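Long-range contacts in major capsid protein (Norovirus Hu/GI.7/TCH-060/USA/2003, PDB 4P25), which forms the viral capsid and, through its protruding P domain, binds histo-blood group antigens such as Lewis Y, probably to attach to host cells: residues D108-T113 with W161-T166; S21-M26 with S207-V212. One frame throughout, in Å; residues are numbered along the deposited sequence.

Contact 1: D108-T113 with W161-T166; sequences DWHVST and WVSPST. With GAL (beta-D-galactopyranose), chain E; FUC (alpha-L-fucopyranose), chain B.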
ATOM      1  N   ASP A 108       3.316  13.326 -18.698  1.00 10.89           N
ATOM      2  CA  ASP A 108       2.930  14.224 -17.625  1.00 10.19           C
ATOM      3  C   ASP A 108       2.409  13.419 -16.445  1.00  9.21           C
ATOM      4  O   ASP A 108       1.740  12.393 -16.620  1.00 10.35           O
ATOM      5  CB  ASP A 108       1.845  15.192 -18.089  1.00  9.54           C
ATOM      6  CG  ASP A 108       2.399  16.400 -18.824  1.00 12.36           C
ATOM      7  OD1 ASP A 108       3.541  16.352 -19.335  1.00 14.98           O
ATOM      8  OD2 ASP A 108       1.659  17.404 -18.902  1.00 14.16           O
ATOM      9  N   TRP A 109       2.724  13.882 -15.241  1.00  9.43           N
ATOM     10  CA  TRP A 109       2.166  13.321 -14.024  1.00  9.02           C
ATOM     11  C   TRP A 109       1.148  14.274 -13.431  1.00  9.99           C
ATOM     12  O   TRP A 109       1.267  15.488 -13.569  1.00  9.70           O
ATOM     13  CB  TRP A 109       3.258  13.086 -12.982  1.00  9.03           C
ATOM     14  CG  TRP A 109       4.256  12.048 -13.348  1.00  9.32           C
ATOM     15  CD1 TRP A 109       4.187  11.158 -14.382  1.00  9.24           C
ATOM     16  CD2 TRP A 109       5.483  11.782 -12.668  1.00  8.78           C
ATOM     17  NE1 TRP A 109       5.307  10.354 -14.385  1.00  8.24           N
ATOM     18  CE2 TRP A 109       6.118  10.721 -13.341  1.00 10.62           C
ATOM     19  CE3 TRP A 109       6.112  12.345 -11.550  1.00  8.90           C
ATOM     20  CZ2 TRP A 109       7.351  10.207 -12.933  1.00 12.76           C
ATOM     21  CZ3 TRP A 109       7.334  11.838 -11.146  1.00  9.30           C
ATOM     22  CH2 TRP A 109       7.944  10.783 -11.837  1.00  9.67           C
ATOM     23  N   HIS A 110       0.154  13.713 -12.758  1.00  7.98           N
ATOM     24  CA  HIS A 110      -0.811  14.501 -12.020  1.00  8.46           C
ATOM     25  C   HIS A 110      -0.887  13.907 -10.629  1.00 10.70           C
ATOM     26  O   HIS A 110      -1.347  12.782 -10.442  1.00 10.52           O
ATOM     27  CB  HIS A 110      -2.142  14.491 -12.760  1.00 10.87           C
ATOM     28  CG  HIS A 110      -2.005  14.907 -14.191  1.00 10.53           C
ATOM     29  ND1 HIS A 110      -1.927  13.999 -15.227  1.00  9.35           N
ATOM     30  CD2 HIS A 110      -1.999  16.134 -14.768  1.00 12.85           C
ATOM     31  CE1 HIS A 110      -1.848  14.650 -16.374  1.00 12.41           C
ATOM     32  NE2 HIS A 110      -1.891  15.946 -16.123  1.00 12.67           N
ATOM     33  N   VAL A 111      -0.382  14.670  -9.662  1.00  8.63           N
ATOM     34  CA  VAL A 111      -0.076  14.159  -8.333  1.00  9.27           C
ATOM     35  C   VAL A 111      -0.956  14.865  -7.326  1.00  9.17           C
ATOM     36  O   VAL A 111      -0.969  16.097  -7.263  1.00  8.75           O
ATOM     37  CB  VAL A 111       1.404  14.444  -7.986  1.00  8.50           C
ATOM     38  CG1 VAL A 111       1.775  13.824  -6.643  1.00 11.48           C
ATOM     39  CG2 VAL A 111       2.329  13.931  -9.092  1.00 11.31           C
ATOM     40  N   SER A 112      -1.704  14.097  -6.540  1.00  9.20           N
ATOM     41  CA  SER A 112      -2.627  14.693  -5.572  1.00  8.75           C
ATOM     42  C   SER A 112      -1.991  14.801  -4.197  1.00  7.25           C
ATOM     43  O   SER A 112      -1.679  13.785  -3.567  1.00 10.18           O
ATOM     44  CB  SER A 112      -3.914  13.885  -5.489  1.00 10.36           C
ATOM     45  OG  SER A 112      -4.855  14.565  -4.675  1.00 13.09           O
ATOM     46  N   THR A 113      -1.802  16.035  -3.732  1.00  8.94           N
ATOM     47  CA  THR A 113      -1.107  16.266  -2.463  1.00  9.03           C
ATOM     48  C   THR A 113      -1.940  17.022  -1.429  1.00  8.79           C
ATOM     49  O   THR A 113      -2.895  17.731  -1.766  1.00  9.01           O
ATOM     50  CB  THR A 113       0.205  17.045  -2.676  1.00  9.73           C
ATOM     51  OG1 THR A 113      -0.084  18.365  -3.142  1.00 11.76           O
ATOM     52  CG2 THR A 113       1.084  16.349  -3.690  1.00 11.04           C
ATOM     53  N   TRP A 161      -2.814  10.155 -11.804  1.00  8.17           N
ATOM     54  CA  TRP A 161      -2.976   9.751 -13.198  1.00  9.05           C
ATOM     55  C   TRP A 161      -1.860  10.314 -14.070  1.00 11.48           C
ATOM     56  O   TRP A 161      -1.128  11.203 -13.644  1.00 10.86           O
ATOM     57  CB  TRP A 161      -4.363  10.119 -13.756  1.00  9.07           C
ATOM     58  CG  TRP A 161      -4.776  11.586 -13.700  1.00  9.06           C
ATOM     59  CD1 TRP A 161      -5.179  12.279 -12.595  1.00  7.87           C
ATOM     60  CD2 TRP A 161      -4.894  12.496 -14.805  1.00 10.30           C
ATOM     61  NE1 TRP A 161      -5.510  13.572 -12.935  1.00  8.19           N
ATOM     62  CE2 TRP A 161      -5.346  13.730 -14.290  1.00  8.76           C
ATOM     63  CE3 TRP A 161      -4.645  12.394 -16.180  1.00 12.32           C
ATOM     64  CZ2 TRP A 161      -5.557  14.851 -15.096  1.00 11.78           C
ATOM     65  CZ3 TRP A 161      -4.866  13.515 -16.988  1.00 12.81           C
ATOM     66  CH2 TRP A 161      -5.312  14.722 -16.437  1.00 11.21           C
ATOM     67  N   VAL A 162      -1.726   9.778 -15.280  1.00  7.66           N
ATOM     68  CA  VAL A 162      -0.701  10.246 -16.212  1.00 10.42           C
ATOM     69  C   VAL A 162      -1.319  10.565 -17.570  1.00 10.07           C
ATOM     70  O   VAL A 162      -2.381  10.045 -17.912  1.00 11.35           O
ATOM     71  CB  VAL A 162       0.441   9.216 -16.380  1.00 11.94           C
ATOM     72  CG1 VAL A 162       1.136   8.968 -15.050  1.00 10.86           C
ATOM     73  CG2 VAL A 162      -0.086   7.909 -16.967  1.00 11.61           C
ATOM     74  N   SER A 163      -0.655  11.424 -18.339  1.00 10.87           N
ATOM     75  CA  SER A 163      -1.151  11.845 -19.648  1.00  9.01           C
ATOM     76  C   SER A 163       0.041  12.151 -20.568  1.00 10.82           C
ATOM     77  O   SER A 163       1.171  12.254 -20.087  1.00 12.47           O
ATOM     78  CB  SER A 163      -2.073  13.062 -19.491  1.00 12.25           C
ATOM     79  OG  SER A 163      -1.371  14.175 -18.968  1.00 13.08           O
ATOM     80  N   PRO A 164      -0.196  12.268 -21.891  1.00 13.33           N
ATOM     81  CA  PRO A 164       0.918  12.490 -22.826  1.00 12.39           C
ATOM     82  C   PRO A 164       1.702  13.779 -22.566  1.00 13.57           C
ATOM     83  O   PRO A 164       1.140  14.771 -22.104  1.00 15.39           O
ATOM     84  CB  PRO A 164       0.215  12.572 -24.187  1.00 16.57           C
ATOM     85  CG  PRO A 164      -1.027  11.789 -24.010  1.00 17.69           C
ATOM     86  CD  PRO A 164      -1.470  12.069 -22.608  1.00 12.56           C
ATOM     87  N   SER A 165       2.996  13.758 -22.865  1.00 11.77           N
ATOM     88  CA  SER A 165       3.839  14.931 -22.666  1.00 13.44           C
ATOM     89  C   SER A 165       3.497  16.015 -23.676  1.00 17.24           C
ATOM     90  O   SER A 165       3.605  17.206 -23.386  1.00 18.91           O
ATOM     91  CB  SER A 165       5.320  14.557 -22.790  1.00 14.72           C
ATOM     92  OG  SER A 165       5.721  13.697 -21.737  1.00 15.64           O
ATOM     93  N   THR A 166       3.095  15.589 -24.867  1.00 18.13           N
ATOM     94  CA  THR A 166       2.722  16.514 -25.926  1.00 19.46           C
ATOM     95  C   THR A 166       1.383  16.094 -26.517  1.00 19.08           C
ATOM     96  O   THR A 166       1.010  14.927 -26.448  1.00 23.24           O
ATOM     97  CB  THR A 166       3.780  16.548 -27.039  1.00 28.10           C
ATOM     98  OG1 THR A 166       3.944  15.230 -27.587  1.00 29.43           O
ATOM     99  CG2 THR A 166       5.117  17.051 -26.509  1.00 35.94           C
TER
HETATM  100  C1  GAL E   2      -3.272  18.581 -21.465  1.00 11.19           C
HETATM  101  C2  GAL E   2      -2.891  17.964 -20.129  1.00 10.86           C
HETATM  102  C3  GAL E   2      -1.377  17.879 -20.023  1.00 15.28           C
HETATM  103  C4  GAL E   2      -0.825  17.139 -21.230  1.00 11.94           C
HETATM  104  C5  GAL E   2      -1.321  17.801 -22.504  1.00 15.30           C
HETATM  105  C6  GAL E   2      -0.772  17.050 -23.718  1.00 19.27           C
HETATM  106  O2  GAL E   2      -3.401  18.777 -19.062  1.00 15.65           O
HETATM  107  O3  GAL E   2      -1.018  17.177 -18.824  1.00 13.76           O
HETATM  108  O4  GAL E   2      -1.265  15.773 -21.196  1.00 14.09           O
HETATM  109  O5  GAL E   2      -2.755  17.771 -22.531  1.00 14.60           O
HETATM  110  O6  GAL E   2      -0.944  17.849 -24.892  1.00 23.42           O
HETATM  111  C1  FUC B   3      -4.020  17.939 -18.075  1.00 13.55           C
HETATM  112  C2  FUC B   3      -4.237  18.735 -16.798  1.00 17.48           C
HETATM  113  C3  FUC B   3      -5.147  19.917 -17.087  1.00 18.75           C
HETATM  114  C4  FUC B   3      -6.429  19.424 -17.737  1.00 22.90           C
HETATM  115  C5  FUC B   3      -6.090  18.590 -18.962  1.00 21.28           C
HETATM  116  C6  FUC B   3      -7.380  18.088 -19.611  1.00 27.52           C
HETATM  117  O2  FUC B   3      -2.975  19.210 -16.309  1.00 19.91           O
HETATM  118  O3  FUC B   3      -5.461  20.590 -15.859  1.00 25.05           O
HETATM  119  O4  FUC B   3      -7.164  18.623 -16.801  1.00 38.73           O
HETATM  120  O5  FUC B   3      -5.283  17.470 -18.569  1.00 17.63           O
HETATM  121  O   HOH W   1       6.010  15.580 -19.798  1.00 16.30           O
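The glycan pocket of the P domain is built here on an antiparallel strand pair: D108-H110 of strand 108-115 pair with W161, V162 and S163. D108 with S163 and H110 with W161 are hydrogen-bonded pairs. D108 N donates to S163 O at 2.8 Å, and H110 N donates to W161 O at 3.0 Å, nearly in line with that carbonyl.

The imidazole of H110 lies flat over the six-membered ring of W161. The ring centroids are 3.5 Å apart and the planes differ by 16°. H110 CB sits over the five-membered ring of the indole in a CH-pi contact. W161 CG lies between its backbone N and carbonyl carbon (chi1 57°), which folds the indole back under H110. The flat stack probably holds the imidazole's orientation. H110 NE2 donates to galactose O3 at 3.1 Å.

That same O3 donates to D108 OD2 at 2.7 Å, so histidine and aspartate grip one sugar hydroxyl. Galactose O4 donates to P164 O at 2.8 Å. S163 OG also faces O3 and O4, but its exact place is less sure. A water donates to D108 OD1 and also bonds S165 OG. D108 OD1 forms a salt bridge with K131 NZ as well, so both carboxylate oxygens are engaged. O5 of the fucose lies at the edge of the W161 ring.

W109 and V162 point to the other face of the sheet, where W109 NE1 bonds to I104 O. Strand 108-115 runs between strands 125-130 and 154-163, and M125 of the second subunit packs on W161.

Contact 2: S21-M26 with S207-V212; sequences SRVPAM and SDFPIV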
ATOM      1  N   SER A  21       4.127  -2.543  -7.763  1.00  6.41           N
ATOM      2  CA  SER A  21       5.266  -1.874  -7.155  1.00  6.89           C
ATOM      3  C   SER A  21       5.624  -0.556  -7.839  1.00  6.77           C
ATOM      4  O   SER A  21       6.558   0.126  -7.410  1.00  8.34           O
ATOM      5  CB  SER A  21       6.471  -2.808  -7.160  1.00  8.50           C
ATOM      6  OG  SER A  21       6.743  -3.295  -8.469  1.00  8.38           O
ATOM      7  N   ARG A  22       4.887  -0.192  -8.888  1.00  6.65           N
ATOM      8  CA  ARG A  22       5.151   1.052  -9.624  1.00  6.01           C
ATOM      9  C   ARG A  22       4.012   2.072  -9.560  1.00  8.95           C
ATOM     10  O   ARG A  22       4.226   3.265  -9.783  1.00 10.57           O
ATOM     11  CB  ARG A  22       5.548   0.766 -11.081  1.00  7.11           C
ATOM     12  CG  ARG A  22       6.909   0.066 -11.209  1.00  6.80           C
ATOM     13  CD  ARG A  22       7.258  -0.248 -12.667  1.00  8.39           C
ATOM     14  NE  ARG A  22       7.634   0.949 -13.418  1.00 10.89           N
ATOM     15  CZ  ARG A  22       7.205   1.241 -14.644  1.00  9.00           C
ATOM     16  NH1 ARG A  22       6.369   0.432 -15.284  1.00  9.70           N
ATOM     17  NH2 ARG A  22       7.621   2.352 -15.237  1.00  9.69           N
ATOM     18  N   VAL A  23       2.804   1.605  -9.253  1.00  9.22           N
ATOM     19  CA  VAL A  23       1.670   2.489  -8.990  1.00  8.25           C
ATOM     20  C   VAL A  23       0.879   1.933  -7.812  1.00  8.34           C
ATOM     21  O   VAL A  23       0.947   0.731  -7.538  1.00  9.76           O
ATOM     22  CB  VAL A  23       0.733   2.655 -10.227  1.00 10.37           C
ATOM     23  CG1 VAL A  23       1.378   3.542 -11.296  1.00 11.60           C
ATOM     24  CG2 VAL A  23       0.306   1.292 -10.787  1.00 10.79           C
ATOM     25  N   PRO A  24       0.137   2.796  -7.097  1.00 10.21           N
ATOM     26  CA  PRO A  24      -0.681   2.336  -5.967  1.00 11.30           C
ATOM     27  C   PRO A  24      -1.962   1.660  -6.452  1.00 10.16           C
ATOM     28  O   PRO A  24      -3.020   2.285  -6.553  1.00 15.15           O
ATOM     29  CB  PRO A  24      -0.989   3.631  -5.208  1.00 12.35           C
ATOM     30  CG  PRO A  24      -0.909   4.705  -6.239  1.00 16.04           C
ATOM     31  CD  PRO A  24       0.144   4.264  -7.219  1.00 11.15           C
ATOM     32  N   ALA A  25      -1.842   0.376  -6.758  1.00  9.10           N
ATOM     33  CA  ALA A  25      -2.927  -0.388  -7.352  1.00  7.81           C
ATOM     34  C   ALA A  25      -2.674  -1.854  -7.065  1.00 10.05           C
ATOM     35  O   ALA A  25      -1.560  -2.240  -6.706  1.00 11.60           O
ATOM     36  CB  ALA A  25      -2.981  -0.150  -8.860  1.00 11.14           C
ATOM     37  N   MET A  26      -3.711  -2.668  -7.232  1.00 11.23           N
ATOM     38  CA  MET A  26      -3.571  -4.102  -7.061  1.00 10.38           C
ATOM     39  C   MET A  26      -3.277  -4.763  -8.403  1.00 11.66           C
ATOM     40  O   MET A  26      -3.651  -4.255  -9.461  1.00 11.55           O
ATOM     41  CB  MET A  26      -4.835  -4.684  -6.435  1.00 11.41           C
ATOM     42  CG  MET A  26      -5.154  -4.075  -5.086  1.00 12.52           C
ATOM     43  SD  MET A  26      -3.769  -4.233  -3.934  1.00 12.93           S
ATOM     44  CE  MET A  26      -3.785  -6.009  -3.722  1.00 12.59           C
ATOM     45  N   SER A 207      -1.468  -3.750 -13.647  1.00 10.08           N
ATOM     46  CA  SER A 207      -2.538  -3.121 -12.881  1.00  9.09           C
ATOM     47  C   SER A 207      -3.321  -2.118 -13.709  1.00 10.68           C
ATOM     48  O   SER A 207      -2.742  -1.360 -14.489  1.00 11.53           O
ATOM     49  CB  SER A 207      -1.973  -2.385 -11.659  1.00  9.14           C
ATOM     50  OG  SER A 207      -1.419  -3.288 -10.722  1.00 10.33           O
ATOM     51  N   ASP A 208      -4.637  -2.106 -13.525  1.00  9.68           N
ATOM     52  CA  ASP A 208      -5.456  -0.995 -13.991  1.00 11.77           C
ATOM     53  C   ASP A 208      -4.980   0.293 -13.327  1.00 10.55           C
ATOM     54  O   ASP A 208      -4.723   0.324 -12.121  1.00 12.66           O
ATOM     55  CB  ASP A 208      -6.925  -1.216 -13.631  1.00 16.09           C
ATOM     56  CG  ASP A 208      -7.521  -2.424 -14.314  1.00 21.37           C
ATOM     57  OD1 ASP A 208      -7.182  -2.672 -15.490  1.00 25.80           O
ATOM     58  OD2 ASP A 208      -8.337  -3.120 -13.674  1.00 28.14           O
ATOM     59  N   PHE A 209      -4.865   1.352 -14.119  1.00 11.63           N
ATOM     60  CA  PHE A 209      -4.454   2.650 -13.613  1.00  9.75           C
ATOM     61  C   PHE A 209      -4.864   3.683 -14.648  1.00  9.65           C
ATOM     62  O   PHE A 209      -4.848   3.392 -15.845  1.00 14.56           O
ATOM     63  CB  PHE A 209      -2.940   2.687 -13.377  1.00 10.51           C
ATOM     64  CG  PHE A 209      -2.487   3.866 -12.560  1.00 10.07           C
ATOM     65  CD1 PHE A 209      -2.636   3.865 -11.187  1.00 13.36           C
ATOM     66  CD2 PHE A 209      -1.921   4.974 -13.169  1.00 14.13           C
ATOM     67  CE1 PHE A 209      -2.230   4.948 -10.428  1.00 15.09           C
ATOM     68  CE2 PHE A 209      -1.511   6.059 -12.416  1.00 17.53           C
ATOM     69  CZ  PHE A 209      -1.669   6.044 -11.043  1.00 14.91           C
ATOM     70  N   PRO A 210      -5.258   4.883 -14.199  1.00  9.41           N
ATOM     71  CA  PRO A 210      -5.695   5.865 -15.201  1.00 11.04           C
ATOM     72  C   PRO A 210      -4.540   6.431 -16.023  1.00  9.88           C
ATOM     73  O   PRO A 210      -3.856   7.375 -15.622  1.00 12.36           O
ATOM     74  CB  PRO A 210      -6.382   6.952 -14.364  1.00 12.28           C
ATOM     75  CG  PRO A 210      -5.839   6.785 -12.991  1.00 12.92           C
ATOM     76  CD  PRO A 210      -5.538   5.329 -12.821  1.00  9.73           C
ATOM     77  N   ILE A 211      -4.338   5.816 -17.182  1.00 12.50           N
ATOM     78  CA  ILE A 211      -3.389   6.283 -18.172  1.00 14.62           C
ATOM     79  C   ILE A 211      -4.214   6.882 -19.288  1.00 14.72           C
ATOM     80  O   ILE A 211      -4.920   6.168 -20.002  1.00 18.39           O
ATOM     81  CB  ILE A 211      -2.570   5.117 -18.734  1.00 15.15           C
ATOM     82  CG1 ILE A 211      -1.749   4.463 -17.622  1.00 17.27           C
ATOM     83  CG2 ILE A 211      -1.680   5.580 -19.881  1.00 17.25           C
ATOM     84  CD1 ILE A 211      -1.103   3.174 -18.041  1.00 19.60           C
ATOM     85  N   VAL A 212      -4.152   8.197 -19.427  1.00 13.69           N
ATOM     86  CA  VAL A 212      -4.929   8.858 -20.458  1.00 13.70           C
ATOM     87  C   VAL A 212      -4.147   8.830 -21.764  1.00 13.36           C
ATOM     88  O   VAL A 212      -2.989   9.247 -21.809  1.00 17.53           O
ATOM     89  CB  VAL A 212      -5.287  10.298 -20.055  1.00 15.39           C
ATOM     90  CG1 VAL A 212      -6.022  11.002 -21.179  1.00 20.71           C
ATOM     91  CG2 VAL A 212      -6.133  10.282 -18.786  1.00 19.09           C
TER
HETATM   92  O   HOH W   2      -5.658  -3.648 -11.236  1.00 15.55           O
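F209 CG stands anti to the backbone N (chi1 -166°), which carries the phenyl ring under V23. V23 in turn sets CG1 anti to its carbonyl carbon (chi1 -74°), and this methyl comes down over the middle of the ring. It lies 3.8 Å from the F209 ring centroid and only 3° off the ring normal, a CH-pi contact. V23 CB lies over the same face, 3.7 Å from F209 CD1. CD of P210, the next residue in the chain, lies against the opposite face, toward the rim. P24 is the centre of an inverse gamma turn, and its CD meets F209 CE1 obliquely at 4.0 Å.

Farther along, A25 CB touches S207 CB at 3.7 Å. S207 OG donates to M26 O at 2.7 Å, approaching from above the carbonyl plane. A water donates to M26 O and accepts from D208 N, so it links the two backbones beside the serine bond. N20 ND2 also bonds S207 OG. M26 packs on S60 of the second subunit, and D208 on V116 of that subunit.

The loop before strand 29-31 is joined to the end of strand 201-208 in two ways. The V23-F209 contact is purely apolar. At the other end the backbone oxygen of M26, a partly exposed residue, is satisfied by two donors, a hydroxyl and a water.

How the contacts relate
Contact 1 forms part of the glycan pocket, while contact 2 lies nearer the centre of the chain, its own centre about 9 Å away against about 16 Å for contact 1. The two contact centres are 13 Å apart. Contact 1 is nested within the chain loop that contact 2 closes. The two meet through residues 207-212. V162 O and V212 N are 3.0 Å apart, and V162 N and P210 O 3.2 Å, both probable hydrogen bonds. V162 thus joins the pocket strand to the chain that leaves strand 201-208. V212 itself belongs to the glycan pocket, and its O packs on P164 CD at 3.3 Å. F209 stays back, its side chain about 13 Å from the bound galactose.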